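Local structure of enoyl-CoA hydratase/isomerase (Shewanella pealeana, 4KPK) at residues 237-240 against 241-245; 261-264 against 265-269. The protein probably acts as an isomerase or hydratase of the crotonase type on enoyl-CoA thioesters. All blocks are in the same frame, centred on the assembly; numbering follows the deposited sequence.

Contact 1 (237-240 against 241-245); sequences SPQG and MAWVK
Ser237 O takes the amide of Met241 (N to O 2.9 Å, 168° at the hydrogen), and three further i to i+4 bonds, Ala242 N to Pro238 O, Trp243 N to Gln239 O and Val244 N to Gly240 O, carry the chain through the first turns of helix 238-251. Ser237 is the N-cap. Its OG accepts from Gly240 N at 2.9 Å, and Glu276, on helix 275-285, bonds both that hydroxyl and the backbone N of Gln239. Along one flank Gln239 and Trp243 run side by side. With CG anti to the backbone N (chi1 -177°) and the chain extended beyond it, Gln239 carries its methylene over the indole: CG lies 4.0 Å from the centroid of the five-membered ring of Trp243, a CH-pi contact over the face. The amide is turned 47° from the ring plane, and its NE2 bonds Ser274 OG instead. Trp243 CD1 also sits 3.1 Å from Gln239 O, close to the backbone one turn earlier. On another flank the selenomethionine at Met241 folds back toward the cap: its CG is 3.3 Å from Ser237 O, and the bend at chi3 swings CE to 3.8 Å from the same oxygen. Val244 CG2 rests 3.5 Å from Gly240 O, while Val172 of the second subunit packs on the valine. The chemistry is that of a capped helix start: serine and glutamate satisfy amides that have no preceding turn to bond, and the glutamine methylene gives the indole a nonpolar neighbour.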
loop_
_atom_site.group_PDB
_atom_site.type_symbol
_atom_site.label_atom_id
_atom_site.label_comp_id
_atom_site.label_asym_id
_atom_site.label_seq_id
_atom_site.Cartn_x
_atom_site.Cartn_y
_atom_site.Cartn_z
ATOM N N SER A 237 5.544 -25.799 -7.072
ATOM C CA SER A 237 6.178 -26.433 -5.896
ATOM C C SER A 237 5.451 -26.186 -4.591
ATOM O O SER A 237 5.401 -25.064 -4.107
ATOM C CB SER A 237 7.592 -25.913 -5.762
ATOM O OG SER A 237 8.186 -26.296 -4.569
ATOM N N PRO A 238 4.914 -27.236 -3.977
ATOM C CA PRO A 238 4.374 -27.007 -2.613
ATOM C C PRO A 238 5.334 -26.316 -1.650
ATOM O O PRO A 238 4.923 -25.372 -0.879
ATOM C CB PRO A 238 4.026 -28.425 -2.121
ATOM C CG PRO A 238 3.806 -29.218 -3.390
ATOM C CD PRO A 238 4.658 -28.592 -4.471
ATOM N N GLN A 239 6.591 -26.772 -1.644
ATOM C CA GLN A 239 7.567 -26.116 -0.760
ATOM C C GLN A 239 7.830 -24.654 -1.127
ATOM O O GLN A 239 7.950 -23.805 -0.234
ATOM C CB GLN A 239 8.896 -26.866 -0.737
ATOM C CG GLN A 239 9.888 -26.237 0.241
ATOM C CD GLN A 239 11.260 -26.914 0.254
ATOM O OE1 GLN A 239 11.677 -27.473 1.271
ATOM N NE2 GLN A 239 11.958 -26.868 -0.879
ATOM N N GLY A 240 7.992 -24.380 -2.428
ATOM C CA GLY A 240 8.261 -23.039 -2.879
ATOM C C GLY A 240 7.112 -22.085 -2.546
ATOM O O GLY A 240 7.332 -20.948 -2.082
HETATM N N MSE A 241 5.889 -22.556 -2.722
HETATM C CA MSE A 241 4.692 -21.742 -2.386
HETATM C C MSE A 241 4.634 -21.511 -0.897
HETATM O O MSE A 241 4.358 -20.402 -0.440
HETATM C CB MSE A 241 3.448 -22.479 -2.897
HETATM C CG MSE A 241 3.470 -22.355 -4.426
HETATM SE SE MSE A 241 1.658 -22.792 -5.086
HETATM C CE MSE A 241 1.630 -24.706 -4.780
ATOM N N ALA A 242 4.895 -22.527 -0.099
ATOM C CA ALA A 242 4.949 -22.289 1.387
ATOM C C ALA A 242 5.998 -21.293 1.775
ATOM O O ALA A 242 5.791 -20.435 2.653
ATOM C CB ALA A 242 5.186 -23.605 2.125
ATOM N N TRP A 243 7.157 -21.376 1.123
ATOM C CA TRP A 243 8.235 -20.407 1.409
ATOM C C TRP A 243 7.946 -19.012 0.903
ATOM O O TRP A 243 8.398 -18.066 1.507
ATOM C CB TRP A 243 9.587 -20.896 0.884
ATOM C CG TRP A 243 10.188 -21.998 1.727
ATOM C CD1 TRP A 243 9.499 -23.039 2.341
ATOM C CD2 TRP A 243 11.577 -22.225 2.017
ATOM N NE1 TRP A 243 10.367 -23.874 2.983
ATOM C CE2 TRP A 243 11.648 -23.414 2.801
ATOM C CE3 TRP A 243 12.773 -21.550 1.689
ATOM C CZ2 TRP A 243 12.852 -23.920 3.282
ATOM C CZ3 TRP A 243 13.975 -22.063 2.153
ATOM C CH2 TRP A 243 14.006 -23.244 2.949
ATOM N N VAL A 244 7.184 -18.875 -0.219
ATOM C CA VAL A 244 6.794 -17.575 -0.736
ATOM C C VAL A 244 5.992 -16.941 0.347
ATOM O O VAL A 244 6.179 -15.792 0.637
ATOM C CB VAL A 244 5.902 -17.652 -2.028
ATOM C CG1 VAL A 244 4.920 -16.467 -2.128
ATOM C CG2 VAL A 244 6.754 -17.669 -3.294
ATOM N N LYS A 245 5.075 -17.696 0.956
ATOM C CA LYS A 245 4.189 -17.123 1.944
ATOM C C LYS A 245 4.935 -16.663 3.216
ATOM O O LYS A 245 4.572 -15.616 3.711
ATOM C CB LYS A 245 3.028 -18.042 2.328
ATOM C CG LYS A 245 1.982 -18.295 1.238
ATOM C CD LYS A 245 0.813 -19.151 1.750
ATOM C CE LYS A 245 -0.163 -18.294 2.562
ATOM N NZ LYS A 245 -1.553 -18.829 2.582
#

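Contact 2 (261-264 against 265-269); sequences LDHT and SERIA
Ser265 reaches back one turn to Leu261, whose carbonyl O receives its backbone N at 3.1 Å. The serine OG lies 2.9 Å from the same oxygen, but its proton may go instead to Asn121 of the second subunit, so that bond is not settled. Glu266 follows, its N bonded to Asp262 O and its CB 3.3 Å from that oxygen. The chain bends at chi2 (-83°), which turns the carboxylate along the helix toward Arg267. A water lies 3.1 Å from His263 ND1; its approach to Glu266 OE1 is implausibly short, so a bridge there is doubtful. Arg267 grips this carboxylate side-on with two nitrogens: NE meets OE1 of Glu266 at 2.9 Å, and NH2 reaches OE2 at 3.0 Å on its syn lone pair, both oxygens close to the guanidinium plane. OE2 has a second positive partner in Arg270, which probably favours the charged carboxylate. CG of Arg267, anti to the carbonyl carbon, is laid over His263, and the bends at chi2 and chi3 bring the guanidinium round to Glu266; CG stands 4.2 Å from the ring centroid of His263, 28° off the normal, in a CH-pi contact over the face, with guanidinium and imidazole planes only 7° apart. A leucine in place of Arg267 would probably leave Glu266 with Arg270 as its remaining salt-bridge partner, its carboxylate freer to turn, and take the cation-pi partner from Trp243. Ile268 N closes on Thr264 O, and its CG2 lies 3.5 Å from that carbonyl. Helix 258-273 is thus held between two neighbours: Arg267 and His263 face helix 238-251 through Trp243 and a weak bond to Ser250, whereas Leu261, Ser265, Ile268 and Ala269 pack on the second subunit.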
loop_
_atom_site.group_PDB
_atom_site.type_symbol
_atom_site.label_atom_id
_atom_site.label_comp_id
_atom_site.label_asym_id
_atom_site.label_seq_id
_atom_site.Cartn_x
_atom_site.Cartn_y
_atom_site.Cartn_z
ATOM N N LEU A 261 18.100 -8.126 3.509
ATOM C CA LEU A 261 19.028 -8.575 2.482
ATOM C C LEU A 261 19.686 -9.914 2.804
ATOM O O LEU A 261 19.721 -10.818 1.955
ATOM C CB LEU A 261 20.075 -7.472 2.228
ATOM C CG LEU A 261 19.655 -6.430 1.175
ATOM C CD1 LEU A 261 18.473 -5.564 1.561
ATOM C CD2 LEU A 261 20.819 -5.511 0.795
ATOM N N ASP A 262 20.139 -10.067 4.046
ATOM C CA ASP A 262 20.784 -11.295 4.488
ATOM C C ASP A 262 19.813 -12.502 4.522
ATOM O O ASP A 262 20.139 -13.626 4.071
ATOM C CB ASP A 262 21.372 -11.067 5.889
ATOM C CG ASP A 262 22.587 -10.149 5.872
ATOM O OD1 ASP A 262 23.300 -10.136 4.856
ATOM O OD2 ASP A 262 22.806 -9.430 6.872
ATOM N N HIS A 263 18.618 -12.233 5.044
ATOM C CA HIS A 263 17.566 -13.216 5.143
ATOM C C HIS A 263 17.028 -13.635 3.744
ATOM O O HIS A 263 16.923 -14.831 3.453
ATOM C CB HIS A 263 16.468 -12.671 6.087
ATOM C CG HIS A 263 15.162 -13.399 6.011
ATOM N ND1 HIS A 263 14.991 -14.681 6.487
ATOM C CD2 HIS A 263 13.953 -13.019 5.522
ATOM C CE1 HIS A 263 13.739 -15.066 6.288
ATOM N NE2 HIS A 263 13.087 -14.075 5.704
ATOM N N THR A 264 16.709 -12.694 2.866
ATOM C CA THR A 264 16.279 -13.102 1.480
ATOM C C THR A 264 17.335 -13.923 0.749
ATOM O O THR A 264 17.001 -14.908 0.057
ATOM C CB THR A 264 15.840 -11.926 0.575
ATOM O OG1 THR A 264 16.868 -10.948 0.441
ATOM C CG2 THR A 264 14.641 -11.267 1.175
ATOM N N SER A 265 18.605 -13.543 0.931
ATOM C CA SER A 265 19.723 -14.268 0.296
ATOM C C SER A 265 19.884 -15.679 0.875
ATOM O O SER A 265 20.069 -16.627 0.141
ATOM C CB SER A 265 21.039 -13.495 0.435
ATOM O OG SER A 265 20.978 -12.272 -0.268
ATOM N N GLU A 266 19.709 -15.811 2.185
ATOM C CA GLU A 266 19.730 -17.110 2.830
ATOM C C GLU A 266 18.559 -17.984 2.382
ATOM O O GLU A 266 18.775 -19.167 2.112
ATOM C CB GLU A 266 19.801 -16.946 4.346
ATOM C CG GLU A 266 19.953 -18.244 5.116
ATOM C CD GLU A 266 18.613 -18.932 5.329
ATOM O OE1 GLU A 266 17.579 -18.243 5.184
ATOM O OE2 GLU A 266 18.584 -20.157 5.621
ATOM N N ARG A 267 17.339 -17.431 2.259
ATOM C CA ARG A 267 16.204 -18.231 1.758
ATOM C C ARG A 267 16.448 -18.820 0.358
ATOM O O ARG A 267 16.252 -20.015 0.152
ATOM C CB ARG A 267 14.875 -17.477 1.788
ATOM C CG ARG A 267 14.394 -17.163 3.193
ATOM C CD ARG A 267 13.859 -18.416 3.883
ATOM N NE ARG A 267 14.907 -19.209 4.547
ATOM C CZ ARG A 267 14.708 -20.389 5.140
ATOM N NH1 ARG A 267 13.496 -20.949 5.142
ATOM N NH2 ARG A 267 15.724 -21.012 5.731
ATOM N N ILE A 268 16.812 -18.000 -0.611
ATOM C CA ILE A 268 17.015 -18.533 -1.974
ATOM C C ILE A 268 18.137 -19.594 -1.998
ATOM O O ILE A 268 17.969 -20.674 -2.561
ATOM C CB ILE A 268 17.217 -17.422 -3.021
ATOM C CG1 ILE A 268 17.322 -18.003 -4.445
ATOM C CG2 ILE A 268 18.409 -16.544 -2.665
ATOM C CD1 ILE A 268 16.207 -18.995 -4.792
ATOM N N ALA A 269 19.234 -19.317 -1.312
ATOM C CA ALA A 269 20.360 -20.255 -1.267
ATOM C C ALA A 269 19.934 -21.583 -0.687
ATOM O O ALA A 269 20.206 -22.640 -1.282
ATOM C CB ALA A 269 21.514 -19.641 -0.483
HETATM O O HOH W 1 17.461 -16.467 6.843
#

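Contacts 1 and 2 lie on successive helices, 238-251 and 258-273, with centres about 15 Å apart, and they meet where Trp243 CH2 comes 3.2 Å from Arg267 NH1 in the cation-pi pair. Both are partly buried and both touch the second subunit, but contact 1 is nearer the centre of the chain, about 16 Å against about 27 Å. The residues 237-240 and 241-245 begin a helix, and their polar chemistry is capping; 261-264 and 265-269 lie inside one, where a Glu-Arg salt bridge is the main polar feature. Each has a methylene over an aromatic face four residues away, with the ring second in contact 1 and first in contact 2.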